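Putative sarcosine dimethylglycine methyltransferase (Galdieria sulphuraria, PDB 2O57) probably transfers methyl groups from S-adenosylmethionine to the amine nitrogen of sarcosine and dimethylglycine. Local coordinates at residues A[48-53]-A[57-62]; A[64-69]-A[284-289]; A[236-241]-A[273-278]. All blocks are in the same frame, centred on the assembly; numbering follows the deposited sequence.

Contact 1. Residues A[48-53]-A[57-62]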
ATOM      1  N   GLY A  48       7.693   8.293  -7.031  1.00 10.61           N
ATOM      2  CA  GLY A  48       7.780   7.071  -7.799  1.00 10.63           C
ATOM      3  C   GLY A  48       7.851   5.795  -6.968  1.00 10.86           C
ATOM      4  O   GLY A  48       8.147   5.834  -5.772  1.00 11.45           O
ATOM      5  N   LEU A  49       7.590   4.675  -7.634  1.00 10.76           N
ATOM      6  CA  LEU A  49       7.864   3.350  -7.086  1.00 10.87           C
ATOM      7  C   LEU A  49       9.174   2.864  -7.763  1.00 10.13           C
ATOM      8  O   LEU A  49       9.204   2.606  -8.968  1.00 10.96           O
ATOM      9  CB  LEU A  49       6.674   2.400  -7.340  1.00 11.63           C
ATOM     10  CG  LEU A  49       5.305   2.703  -6.681  1.00 10.98           C
ATOM     11  CD1 LEU A  49       4.288   1.623  -7.163  1.00 12.92           C
ATOM     12  CD2 LEU A  49       5.459   2.736  -5.133  1.00 12.00           C
ATOM     13  N   TYR A  50      10.261   2.802  -6.989  1.00  9.77           N
ATOM     14  CA  TYR A  50      11.624   2.544  -7.516  1.00 10.04           C
ATOM     15  C   TYR A  50      12.072   1.072  -7.423  1.00 11.37           C
ATOM     16  O   TYR A  50      11.733   0.365  -6.477  1.00 11.49           O
ATOM     17  CB  TYR A  50      12.665   3.457  -6.848  1.00  9.98           C
ATOM     18  CG  TYR A  50      12.444   4.892  -7.279  1.00 10.57           C
ATOM     19  CD1 TYR A  50      13.108   5.402  -8.414  1.00 10.56           C
ATOM     20  CD2 TYR A  50      11.563   5.722  -6.578  1.00  8.79           C
ATOM     21  CE1 TYR A  50      12.905   6.718  -8.862  1.00 12.42           C
ATOM     22  CE2 TYR A  50      11.322   7.059  -7.033  1.00  9.33           C
ATOM     23  CZ  TYR A  50      12.005   7.547  -8.157  1.00 11.97           C
ATOM     24  OH  TYR A  50      11.750   8.836  -8.584  1.00 10.38           O
ATOM     25  N   LYS A  51      12.805   0.618  -8.435  1.00 11.89           N
ATOM     26  CA  LYS A  51      13.301  -0.764  -8.503  1.00 14.89           C
ATOM     27  C   LYS A  51      14.780  -0.706  -8.121  1.00 14.31           C
ATOM     28  O   LYS A  51      15.496   0.137  -8.639  1.00 12.90           O
ATOM     29  CB  LYS A  51      13.164  -1.260  -9.945  1.00 13.86           C
ATOM     30  CG  LYS A  51      13.722  -2.641 -10.231  1.00 19.30           C
ATOM     31  CD  LYS A  51      13.336  -3.067 -11.674  1.00 19.47           C
ATOM     32  CE  LYS A  51      14.015  -4.396 -12.086  1.00 27.84           C
ATOM     33  NZ  LYS A  51      13.530  -4.897 -13.445  1.00 28.03           N
ATOM     34  N   GLU A  52      15.239  -1.580  -7.232  1.00 14.82           N
ATOM     35  CA  GLU A  52      16.693  -1.687  -6.930  1.00 16.71           C
ATOM     36  C   GLU A  52      17.483  -2.284  -8.084  1.00 16.86           C
ATOM     37  O   GLU A  52      16.952  -3.154  -8.778  1.00 17.75           O
ATOM     38  CB  GLU A  52      16.919  -2.548  -5.682  1.00 17.51           C
ATOM     39  CG  GLU A  52      16.366  -1.886  -4.437  1.00 21.38           C
ATOM     40  CD  GLU A  52      17.326  -0.847  -3.841  1.00 25.04           C
ATOM     41  OE1 GLU A  52      18.377  -0.544  -4.466  1.00 22.81           O
ATOM     42  OE2 GLU A  52      17.005  -0.314  -2.751  1.00 27.44           O
ATOM     43  N   PRO A  53      18.742  -1.809  -8.332  1.00 16.11           N
ATOM     44  CA  PRO A  53      19.444  -0.684  -7.680  1.00 15.30           C
ATOM     45  C   PRO A  53      18.878   0.674  -8.108  1.00 14.37           C
ATOM     46  O   PRO A  53      18.817   1.016  -9.317  1.00 12.96           O
ATOM     47  CB  PRO A  53      20.910  -0.854  -8.112  1.00 15.96           C
ATOM     48  CG  PRO A  53      20.838  -1.656  -9.429  1.00 16.65           C
ATOM     49  CD  PRO A  53      19.563  -2.478  -9.365  1.00 16.77           C
ATOM     50  N   ASP A  57      17.796   3.180 -11.726  1.00 14.75           N
ATOM     51  CA  ASP A  57      16.399   3.319 -12.132  1.00 14.32           C
ATOM     52  C   ASP A  57      16.151   4.746 -12.628  1.00 14.57           C
ATOM     53  O   ASP A  57      16.933   5.642 -12.367  1.00 15.21           O
ATOM     54  CB  ASP A  57      15.483   2.959 -10.952  1.00 14.17           C
ATOM     55  CG  ASP A  57      14.066   2.577 -11.386  1.00 13.38           C
ATOM     56  OD1 ASP A  57      13.834   2.309 -12.569  1.00 13.00           O
ATOM     57  OD2 ASP A  57      13.182   2.523 -10.520  1.00 11.33           O
ATOM     58  N   GLU A  58      15.120   4.951 -13.419  1.00 14.18           N
ATOM     59  CA  GLU A  58      14.833   6.307 -13.874  1.00 14.67           C
ATOM     60  C   GLU A  58      13.565   6.836 -13.202  1.00 13.00           C
ATOM     61  O   GLU A  58      12.610   6.087 -12.958  1.00 11.93           O
ATOM     62  CB  GLU A  58      14.677   6.346 -15.408  1.00 15.32           C
ATOM     63  CG  GLU A  58      15.840   5.753 -16.229  1.00 21.40           C
ATOM     64  CD  GLU A  58      17.047   6.656 -16.328  1.00 30.46           C
ATOM     65  OE1 GLU A  58      17.068   7.732 -15.657  1.00 32.94           O
ATOM     66  OE2 GLU A  58      17.986   6.281 -17.097  1.00 34.24           O
ATOM     67  N   ILE A  59      13.559   8.138 -12.927  1.00 12.02           N
ATOM     68  CA  ILE A  59      12.434   8.794 -12.279  1.00 12.37           C
ATOM     69  C   ILE A  59      11.149   8.643 -13.138  1.00 11.22           C
ATOM     70  O   ILE A  59      10.093   8.346 -12.621  1.00  9.82           O
ATOM     71  CB  ILE A  59      12.788  10.275 -12.011  1.00 11.67           C
ATOM     72  CG1 ILE A  59      13.917  10.350 -10.967  1.00 11.56           C
ATOM     73  CG2 ILE A  59      11.528  11.108 -11.655  1.00 13.57           C
ATOM     74  CD1 ILE A  59      14.389  11.762 -10.636  1.00 13.14           C
ATOM     75  N   ARG A  60      11.258   8.857 -14.447  1.00 10.56           N
ATOM     76  CA  ARG A  60      10.130   8.659 -15.367  1.00 11.37           C
ATOM     77  C   ARG A  60       9.488   7.272 -15.173  1.00 11.61           C
ATOM     78  O   ARG A  60       8.275   7.148 -15.003  1.00 10.75           O
ATOM     79  CB  ARG A  60      10.611   8.794 -16.839  1.00 11.95           C
ATOM     80  CG  ARG A  60       9.607   8.355 -17.902  1.00 13.75           C
ATOM     81  CD  ARG A  60       8.396   9.273 -17.968  1.00 15.40           C
ATOM     82  NE  ARG A  60       8.707  10.545 -18.615  1.00 14.22           N
ATOM     83  CZ  ARG A  60       8.112  11.708 -18.347  1.00 14.67           C
ATOM     84  NH1 ARG A  60       7.157  11.782 -17.407  1.00 12.31           N
ATOM     85  NH2 ARG A  60       8.480  12.802 -19.028  1.00 14.25           N
ATOM     86  N   GLU A  61      10.316   6.236 -15.228  1.00 11.26           N
ATOM     87  CA  GLU A  61       9.842   4.850 -15.083  1.00 12.70           C
ATOM     88  C   GLU A  61       9.154   4.658 -13.726  1.00 12.19           C
ATOM     89  O   GLU A  61       8.065   4.116 -13.664  1.00 12.05           O
ATOM     90  CB  GLU A  61      11.019   3.865 -15.211  1.00 13.26           C
ATOM     91  CG  GLU A  61      11.375   3.469 -16.623  1.00 19.26           C
ATOM     92  CD  GLU A  61      10.270   2.603 -17.278  1.00 25.01           C
ATOM     93  OE1 GLU A  61      10.386   1.341 -17.289  1.00 28.02           O
ATOM     94  OE2 GLU A  61       9.272   3.195 -17.748  1.00 27.90           O
ATOM     95  N   ALA A  62       9.808   5.087 -12.632  1.00 11.32           N
ATOM     96  CA  ALA A  62       9.219   4.977 -11.286  1.00 10.53           C
ATOM     97  C   ALA A  62       7.887   5.749 -11.132  1.00 10.22           C
ATOM     98  O   ALA A  62       6.953   5.262 -10.508  1.00 10.42           O
ATOM     99  CB  ALA A  62      10.198   5.460 -10.243  1.00 10.20           C
TER

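Contact 2. Residues A[64-69]-A[284-289]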
ATOM      1  N   LEU A  64       5.780   6.463 -13.550  1.00  9.86           N
ATOM      2  CA  LEU A  64       4.806   5.608 -14.277  1.00 11.39           C
ATOM      3  C   LEU A  64       4.370   4.375 -13.513  1.00 11.02           C
ATOM      4  O   LEU A  64       3.198   4.000 -13.582  1.00 10.39           O
ATOM      5  CB  LEU A  64       5.334   5.145 -15.646  1.00 12.27           C
ATOM      6  CG  LEU A  64       5.383   6.227 -16.694  1.00 16.35           C
ATOM      7  CD1 LEU A  64       6.324   5.780 -17.803  1.00 23.21           C
ATOM      8  CD2 LEU A  64       3.954   6.519 -17.226  1.00 21.37           C
ATOM      9  N   ARG A  65       5.289   3.755 -12.766  1.00 11.43           N
ATOM     10  CA  ARG A  65       4.912   2.604 -11.881  1.00 11.35           C
ATOM     11  C   ARG A  65       3.870   3.061 -10.844  1.00 11.67           C
ATOM     12  O   ARG A  65       2.857   2.385 -10.618  1.00  8.81           O
ATOM     13  CB  ARG A  65       6.110   2.009 -11.172  1.00 11.93           C
ATOM     14  CG  ARG A  65       7.103   1.283 -12.107  1.00 12.39           C
ATOM     15  CD  ARG A  65       8.130   0.434 -11.355  1.00 11.86           C
ATOM     16  NE  ARG A  65       9.292   0.205 -12.199  1.00 12.83           N
ATOM     17  CZ  ARG A  65      10.455   0.852 -12.091  1.00 16.31           C
ATOM     18  NH1 ARG A  65      10.671   1.721 -11.114  1.00 11.83           N
ATOM     19  NH2 ARG A  65      11.441   0.587 -12.950  1.00 13.72           N
ATOM     20  N   THR A  66       4.089   4.250 -10.260  1.00 10.67           N
ATOM     21  CA  THR A  66       3.104   4.824  -9.340  1.00 11.59           C
ATOM     22  C   THR A  66       1.742   4.992 -10.021  1.00 11.90           C
ATOM     23  O   THR A  66       0.711   4.631  -9.440  1.00 12.51           O
ATOM     24  CB  THR A  66       3.582   6.184  -8.808  1.00 11.64           C
ATOM     25  OG1 THR A  66       4.565   5.952  -7.826  1.00  9.54           O
ATOM     26  CG2 THR A  66       2.412   7.022  -8.174  1.00 13.05           C
ATOM     27  N   ASP A  67       1.726   5.539 -11.248  1.00 12.76           N
ATOM     28  CA  ASP A  67       0.459   5.777 -11.958  1.00 13.35           C
ATOM     29  C   ASP A  67      -0.283   4.456 -12.274  1.00 13.35           C
ATOM     30  O   ASP A  67      -1.494   4.354 -12.074  1.00 12.89           O
ATOM     31  CB  ASP A  67       0.705   6.528 -13.275  1.00 13.95           C
ATOM     32  CG  ASP A  67       1.293   7.877 -13.052  1.00 15.49           C
ATOM     33  OD1 ASP A  67       1.169   8.397 -11.917  1.00 16.48           O
ATOM     34  OD2 ASP A  67       1.888   8.415 -14.018  1.00 16.45           O
ATOM     35  N   GLU A  68       0.468   3.450 -12.728  1.00 13.47           N
ATOM     36  CA  GLU A  68      -0.070   2.095 -12.976  1.00 14.49           C
ATOM     37  C   GLU A  68      -0.600   1.486 -11.687  1.00 13.35           C
ATOM     38  O   GLU A  68      -1.674   0.890 -11.687  1.00 12.88           O
ATOM     39  CB  GLU A  68       0.997   1.159 -13.561  1.00 14.05           C
ATOM     40  CG  GLU A  68       1.431   1.507 -14.993  1.00 19.80           C
ATOM     41  CD  GLU A  68       0.392   1.186 -16.065  1.00 21.50           C
ATOM     42  OE1 GLU A  68      -0.616   0.493 -15.776  1.00 22.79           O
ATOM     43  OE2 GLU A  68       0.610   1.612 -17.225  1.00 22.94           O
ATOM     44  N   TRP A  69       0.168   1.609 -10.599  1.00 12.76           N
ATOM     45  CA  TRP A  69      -0.246   1.046  -9.288  1.00 13.46           C
ATOM     46  C   TRP A  69      -1.539   1.722  -8.806  1.00 12.55           C
ATOM     47  O   TRP A  69      -2.504   1.044  -8.453  1.00 12.57           O
ATOM     48  CB  TRP A  69       0.867   1.193  -8.206  1.00 14.88           C
ATOM     49  CG  TRP A  69       0.333   1.048  -6.789  1.00 15.78           C
ATOM     50  CD1 TRP A  69      -0.202  -0.090  -6.220  1.00 17.00           C
ATOM     51  CD2 TRP A  69       0.247   2.079  -5.782  1.00 17.73           C
ATOM     52  NE1 TRP A  69      -0.614   0.183  -4.930  1.00 17.36           N
ATOM     53  CE2 TRP A  69      -0.337   1.493  -4.633  1.00 17.67           C
ATOM     54  CE3 TRP A  69       0.620   3.434  -5.743  1.00 18.34           C
ATOM     55  CZ2 TRP A  69      -0.568   2.213  -3.466  1.00 17.52           C
ATOM     56  CZ3 TRP A  69       0.387   4.167  -4.575  1.00 20.17           C
ATOM     57  CH2 TRP A  69      -0.203   3.546  -3.442  1.00 20.01           C
ATOM     58  N   LEU A 284       8.768  11.112   8.291  1.00  9.30           N
ATOM     59  CA  LEU A 284       8.009  11.464   7.090  1.00  9.09           C
ATOM     60  C   LEU A 284       7.777  10.238   6.238  1.00  8.45           C
ATOM     61  O   LEU A 284       8.581   9.297   6.245  1.00  8.20           O
ATOM     62  CB  LEU A 284       8.748  12.517   6.269  1.00  7.71           C
ATOM     63  CG  LEU A 284       9.139  13.806   7.008  1.00  8.16           C
ATOM     64  CD1 LEU A 284       9.915  14.731   6.028  1.00 10.10           C
ATOM     65  CD2 LEU A 284       7.918  14.533   7.514  1.00  7.46           C
ATOM     66  N   THR A 285       6.695  10.256   5.488  1.00  8.49           N
ATOM     67  CA  THR A 285       6.410   9.139   4.572  1.00  9.64           C
ATOM     68  C   THR A 285       5.680   9.599   3.314  1.00 10.42           C
ATOM     69  O   THR A 285       5.332  10.756   3.191  1.00 11.95           O
ATOM     70  CB  THR A 285       5.612   7.985   5.295  1.00 10.71           C
ATOM     71  OG1 THR A 285       5.544   6.852   4.445  1.00  9.84           O
ATOM     72  CG2 THR A 285       4.182   8.403   5.702  1.00  9.45           C
ATOM     73  N   TRP A 286       5.490   8.692   2.370  1.00 10.16           N
ATOM     74  CA  TRP A 286       4.648   8.986   1.219  1.00  9.73           C
ATOM     75  C   TRP A 286       3.435   8.099   1.381  1.00  9.63           C
ATOM     76  O   TRP A 286       3.564   6.885   1.357  1.00 11.22           O
ATOM     77  CB  TRP A 286       5.377   8.711  -0.105  1.00  9.09           C
ATOM     78  CG  TRP A 286       4.514   8.974  -1.343  1.00  8.45           C
ATOM     79  CD1 TRP A 286       3.860  10.150  -1.662  1.00  9.74           C
ATOM     80  CD2 TRP A 286       4.229   8.061  -2.383  1.00  8.23           C
ATOM     81  NE1 TRP A 286       3.160   9.991  -2.821  1.00 10.50           N
ATOM     82  CE2 TRP A 286       3.394   8.730  -3.313  1.00  8.16           C
ATOM     83  CE3 TRP A 286       4.615   6.734  -2.643  1.00  9.06           C
ATOM     84  CZ2 TRP A 286       2.922   8.117  -4.484  1.00 10.09           C
ATOM     85  CZ3 TRP A 286       4.153   6.124  -3.822  1.00 10.42           C
ATOM     86  CH2 TRP A 286       3.305   6.822  -4.721  1.00 10.63           C
ATOM     87  N   GLY A 287       2.275   8.720   1.563  1.00 10.19           N
ATOM     88  CA  GLY A 287       1.036   8.022   1.896  1.00  9.71           C
ATOM     89  C   GLY A 287       0.166   7.820   0.684  1.00  9.38           C
ATOM     90  O   GLY A 287       0.221   8.599  -0.257  1.00  8.11           O
ATOM     91  N   GLY A 288      -0.634   6.760   0.694  1.00  9.45           N
ATOM     92  CA  GLY A 288      -1.603   6.523  -0.381  1.00  8.98           C
ATOM     93  C   GLY A 288      -2.881   6.042   0.293  1.00 10.23           C
ATOM     94  O   GLY A 288      -2.805   5.305   1.289  1.00  9.97           O
HETATM   95  N   MSE A 289      -4.044   6.444  -0.221  1.00  9.57           N
HETATM   96  CA  MSE A 289      -5.313   6.014   0.366  1.00 10.83           C
HETATM   97  C   MSE A 289      -6.434   5.907  -0.657  1.00  9.64           C
HETATM   98  O   MSE A 289      -6.461   6.643  -1.622  1.00  9.56           O
HETATM   99  CB  MSE A 289      -5.785   6.980   1.446  1.00 10.13           C
HETATM  100  CG  MSE A 289      -4.667   7.511   2.335  1.00 13.15           C
HETATM  101 SE   MSE A 289      -5.157   8.892   3.581  1.00 14.12          SE
HETATM  102  CE  MSE A 289      -6.243   7.849   4.860  1.00 14.68           C
TER

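Contact 3. Residues A[236-241]-A[273-278]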
ATOM      1  N   ASP A 236      10.151   4.314   1.992  1.00  9.94           N
ATOM      2  CA  ASP A 236      11.172   3.994   1.000  1.00  9.97           C
ATOM      3  C   ASP A 236      11.057   4.796  -0.296  1.00  9.92           C
ATOM      4  O   ASP A 236      12.053   5.316  -0.767  1.00 10.18           O
ATOM      5  CB  ASP A 236      11.346   2.467   0.752  1.00  9.58           C
ATOM      6  CG  ASP A 236      10.090   1.773   0.186  1.00 12.92           C
ATOM      7  OD1 ASP A 236       8.970   2.368   0.060  1.00 12.17           O
ATOM      8  OD2 ASP A 236      10.252   0.564  -0.113  1.00 12.94           O
ATOM      9  N   SER A 237       9.858   4.886  -0.863  1.00 10.44           N
ATOM     10  CA  SER A 237       9.600   5.698  -2.041  1.00 11.13           C
ATOM     11  C   SER A 237       9.940   7.175  -1.803  1.00 11.58           C
ATOM     12  O   SER A 237      10.534   7.818  -2.676  1.00 12.51           O
ATOM     13  CB  SER A 237       8.144   5.545  -2.527  1.00 10.27           C
ATOM     14  OG  SER A 237       8.006   4.344  -3.306  1.00 13.55           O
ATOM     15  N   LEU A 238       9.533   7.711  -0.651  1.00 11.22           N
ATOM     16  CA  LEU A 238       9.818   9.097  -0.302  1.00 10.80           C
ATOM     17  C   LEU A 238      11.332   9.369  -0.362  1.00 11.36           C
ATOM     18  O   LEU A 238      11.774  10.322  -1.054  1.00  9.57           O
ATOM     19  CB  LEU A 238       9.288   9.414   1.087  1.00 10.83           C
ATOM     20  CG  LEU A 238       9.380  10.907   1.456  1.00 15.69           C
ATOM     21  CD1 LEU A 238       8.127  11.585   1.049  1.00 17.79           C
ATOM     22  CD2 LEU A 238       9.586  11.042   2.964  1.00 16.04           C
ATOM     23  N   VAL A 239      12.106   8.523   0.325  1.00 10.77           N
ATOM     24  CA  VAL A 239      13.586   8.620   0.352  1.00 11.46           C
ATOM     25  C   VAL A 239      14.197   8.456  -1.039  1.00 11.33           C
ATOM     26  O   VAL A 239      15.007   9.305  -1.462  1.00 11.45           O
ATOM     27  CB  VAL A 239      14.218   7.623   1.364  1.00 11.00           C
ATOM     28  CG1 VAL A 239      15.769   7.546   1.195  1.00 11.90           C
ATOM     29  CG2 VAL A 239      13.826   8.032   2.757  1.00 12.04           C
ATOM     30  N   HIS A 240      13.786   7.414  -1.770  1.00 11.34           N
ATOM     31  CA  HIS A 240      14.384   7.171  -3.081  1.00 11.58           C
ATOM     32  C   HIS A 240      14.045   8.310  -4.030  1.00 11.72           C
ATOM     33  O   HIS A 240      14.910   8.758  -4.779  1.00 10.05           O
ATOM     34  CB  HIS A 240      13.854   5.892  -3.699  1.00 11.01           C
ATOM     35  CG  HIS A 240      14.260   4.661  -2.956  1.00 14.22           C
ATOM     36  ND1 HIS A 240      13.456   3.545  -2.873  1.00 16.97           N
ATOM     37  CD2 HIS A 240      15.386   4.372  -2.262  1.00 12.78           C
ATOM     38  CE1 HIS A 240      14.072   2.614  -2.162  1.00 15.50           C
ATOM     39  NE2 HIS A 240      15.236   3.094  -1.769  1.00 14.70           N
ATOM     40  N   HIS A 241      12.780   8.711  -4.028  1.00 10.42           N
ATOM     41  CA  HIS A 241      12.300   9.689  -5.004  1.00 10.63           C
ATOM     42  C   HIS A 241      12.997  11.035  -4.829  1.00 11.54           C
ATOM     43  O   HIS A 241      13.501  11.595  -5.796  1.00 11.20           O
ATOM     44  CB  HIS A 241      10.811   9.912  -4.847  1.00 10.49           C
ATOM     45  CG  HIS A 241      10.238  10.806  -5.896  1.00 10.37           C
ATOM     46  ND1 HIS A 241      10.190  10.451  -7.233  1.00  9.37           N
ATOM     47  CD2 HIS A 241       9.726  12.056  -5.806  1.00 10.61           C
ATOM     48  CE1 HIS A 241       9.621  11.433  -7.913  1.00 11.80           C
ATOM     49  NE2 HIS A 241       9.330  12.416  -7.068  1.00 11.05           N
ATOM     50  N   GLU A 273      16.763  17.705   0.737  1.00 10.15           N
ATOM     51  CA  GLU A 273      17.503  17.066   1.826  1.00 12.42           C
ATOM     52  C   GLU A 273      16.618  16.851   3.067  1.00 11.91           C
ATOM     53  O   GLU A 273      16.757  15.844   3.764  1.00 12.74           O
ATOM     54  CB  GLU A 273      18.732  17.903   2.189  1.00 10.64           C
ATOM     55  CG  GLU A 273      19.859  17.780   1.166  1.00 12.41           C
ATOM     56  CD  GLU A 273      20.901  18.903   1.272  1.00 13.96           C
ATOM     57  OE1 GLU A 273      20.767  19.791   2.148  1.00 14.84           O
ATOM     58  OE2 GLU A 273      21.843  18.920   0.449  1.00 16.08           O
ATOM     59  N   HIS A 274      15.723  17.808   3.339  1.00 12.18           N
ATOM     60  CA  HIS A 274      14.812  17.716   4.496  1.00 12.70           C
ATOM     61  C   HIS A 274      13.839  16.554   4.337  1.00 12.19           C
ATOM     62  O   HIS A 274      13.555  15.853   5.307  1.00 12.14           O
ATOM     63  CB  HIS A 274      14.012  19.009   4.703  1.00 13.42           C
ATOM     64  CG  HIS A 274      14.798  20.121   5.318  1.00 15.53           C
ATOM     65  ND1 HIS A 274      15.701  19.919   6.345  1.00 18.41           N
ATOM     66  CD2 HIS A 274      14.797  21.458   5.075  1.00 18.56           C
ATOM     67  CE1 HIS A 274      16.252  21.077   6.672  1.00 19.75           C
ATOM     68  NE2 HIS A 274      15.717  22.025   5.922  1.00 17.29           N
ATOM     69  N   TRP A 275      13.299  16.359   3.131  1.00 11.27           N
ATOM     70  CA  TRP A 275      12.415  15.232   2.892  1.00 11.16           C
ATOM     71  C   TRP A 275      13.169  13.926   3.076  1.00  9.85           C
ATOM     72  O   TRP A 275      12.663  13.016   3.695  1.00  9.94           O
ATOM     73  CB  TRP A 275      11.811  15.253   1.478  1.00 11.96           C
ATOM     74  CG  TRP A 275      10.660  16.214   1.351  1.00 14.47           C
ATOM     75  CD1 TRP A 275      10.664  17.393   0.676  1.00 18.19           C
ATOM     76  CD2 TRP A 275       9.340  16.061   1.895  1.00 17.01           C
ATOM     77  NE1 TRP A 275       9.427  17.990   0.756  1.00 18.10           N
ATOM     78  CE2 TRP A 275       8.600  17.209   1.517  1.00 18.49           C
ATOM     79  CE3 TRP A 275       8.712  15.072   2.672  1.00 16.76           C
ATOM     80  CZ2 TRP A 275       7.263  17.400   1.885  1.00 14.53           C
ATOM     81  CZ3 TRP A 275       7.364  15.262   3.051  1.00 13.94           C
ATOM     82  CH2 TRP A 275       6.660  16.414   2.638  1.00 16.06           C
ATOM     83  N   ILE A 276      14.370  13.846   2.510  1.00  9.82           N
ATOM     84  CA  ILE A 276      15.188  12.613   2.570  1.00  9.36           C
ATOM     85  C   ILE A 276      15.509  12.296   4.041  1.00  9.50           C
ATOM     86  O   ILE A 276      15.271  11.167   4.513  1.00  9.19           O
ATOM     87  CB  ILE A 276      16.506  12.779   1.738  1.00  9.47           C
ATOM     88  CG1 ILE A 276      16.197  12.918   0.235  1.00  8.64           C
ATOM     89  CG2 ILE A 276      17.500  11.603   2.004  1.00 10.94           C
ATOM     90  CD1 ILE A 276      17.363  13.563  -0.586  1.00  9.50           C
ATOM     91  N   GLU A 277      16.050  13.285   4.748  1.00 10.32           N
ATOM     92  CA  GLU A 277      16.408  13.135   6.158  1.00 11.63           C
ATOM     93  C   GLU A 277      15.202  12.717   6.995  1.00 10.41           C
ATOM     94  O   GLU A 277      15.324  11.806   7.772  1.00  9.54           O
ATOM     95  CB  GLU A 277      17.042  14.428   6.723  1.00 11.75           C
ATOM     96  CG  GLU A 277      18.466  14.644   6.236  1.00 15.81           C
ATOM     97  CD  GLU A 277      18.979  16.115   6.327  1.00 18.41           C
ATOM     98  OE1 GLU A 277      18.295  16.989   6.947  1.00 26.02           O
ATOM     99  OE2 GLU A 277      20.075  16.382   5.747  1.00 25.23           O
ATOM    100  N   GLY A 278      14.045  13.369   6.808  1.00  9.45           N
ATOM    101  CA  GLY A 278      12.818  13.030   7.537  1.00  9.54           C
ATOM    102  C   GLY A 278      12.325  11.603   7.261  1.00 10.00           C
ATOM    103  O   GLY A 278      11.842  10.922   8.164  1.00  9.51           O
TER

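Contact 1. Residues A[48-53]-A[57-62]
The methyl of A62 sits squarely over one face of the Y50 ring, its CB 3.3 Å from the ring centroid and 14° off the normal. This is a close CH-pi contact, made in the first turn of helix 59-76 where the preceding loop folds back along the helix. The ring lies there because Y50 CG is anti to the carbonyl carbon (chi1 -68°), which swings the phenol along the helix until OH comes within 3.6 Å of I59 CG1; the hydroxyl itself is hydrogen-bonded to H241. G48 fits beside A62 with its CA 3.4 Å from A62 O, and a side chain at this glycine would run into the alanine methyl. Next to it L49 N donates to A62 O at 3.0 Å, reaching the oxygen from above the carbonyl plane. Just as firm is the bond from K51 N to D57 OD2, 2.8 Å and nearly straight, which meets the buried carboxylate from above its plane.

Farther out the grip thins. The K51 chain extends away from residues 57-62, on past R65, and with L49 packs on M76 of the second subunit. Exposed P53 offers D57 N only a weak bond to its O, at 3.4 Å. Since D57 OD2 also takes a salt bridge from R65, a backbone amide and a guanidinium share one carboxylate oxygen, which probably favours its charged form and fixes the loop to the helix.

Contact 2. Residues A[64-69]-A[284-289]
T66 comes from the helix and W286 from the strand, and both branches of the threonine end at the far corner of the indole. T66 CG2 lies 3.6 Å from W286 CH2 and T66 OG1 3.5 Å from the same carbon, so the six-membered ring is met by a methyl and a hydroxyl at once. The two indoles add the other apolar touch: they lie alongside one another, pointing opposite ways, with W69 CZ3 3.9 Å from W286 CH2. Each tryptophan has CG anti to its backbone N (chi1 162° in W69, 179° in W286), which carries the six-membered rings into the space between helix and strand. W69 also turns an edge to the backbone, its CH2 4.5 Å from G288 CA, where a side chain would collide with the ring.

In this class I (Rossmann-like) methyltransferase fold, 284-293 is the antiparallel strand between 181-190 and edge strand 226-233, and helix 59-76 packs on it through side chains. The axes of residues 64-69 and 284-289 are 12.2 Å apart at closest and 24° from parallel, a spacing that the large side chains bridge.

The polar atoms are satisfied elsewhere: T66 OG1 bonds to V47 O, W286 NE1 to D158 and W69 NE1 to E73, and R234 makes a cation-pi contact with W69. Lacking OG1 and CG2, an alanine in place of T66 is likely to open a gap at the W286 CH2 corner and leave V47 O without its hydroxyl partner.

Contact 3. Residues A[236-241]-A[273-278]
L238 reaches W275 at about a right angle, its two methyls meeting one corner of the indole. CD1 comes to 3.9 Å from W275 CE3, and CD2 drops onto the backbone, 3.7 Å from W275 O. CG of this leucine stands anti to the backbone N (chi1 -172°), which carries both branches across to the neighbouring helix. One residue further on, V239 packs on I276, chiefly through its CG2, 3.9 Å from I276 O; V239 CG1 and I276 CG2 are a looser 4.5 Å apart.

V239 CA and I276 CA are only 4.8 Å apart, so the two helices pack backbone against backbone here. They lie by the edge of the methyltransferase sheet formed by strands 284-293 and 226-233: helix 235-251 follows the edge strand, and helix 262-280 leads into the antiparallel strand 284-293. L238 and W275 both also rest on L284 of that strand.

Ring and polar contacts lie to the sides. W275 stacks with Y242, one turn along the first helix, and touches I202 of helix 200-206. On the side of helix 235-251 turned from this interface, D236 forms a salt bridge with R230 of the second subunit.

In the fold
Contacts 2 and 3 are buried, whereas contact 1 is only partly so. Contact 2 is the most central, its centre about 10 Å from the chain's centre, against about 16 Å for contact 3 and about 18 Å for contact 1. Contacts 1 and 2 share helix 59-76, and L49 O bonds to R65 between them. G48 O and S237 join contacts 1 and 3, both of which reach the second subunit. Helix 262-280 of contact 3 runs into strand 284-293 of contact 2, with L284 N bonded to G278 O. Contacts 2 and 3 are held by van der Waals packing of largely apolar side chains, whereas contact 1 adds backbone and carboxylate bonds to its CH-pi contact.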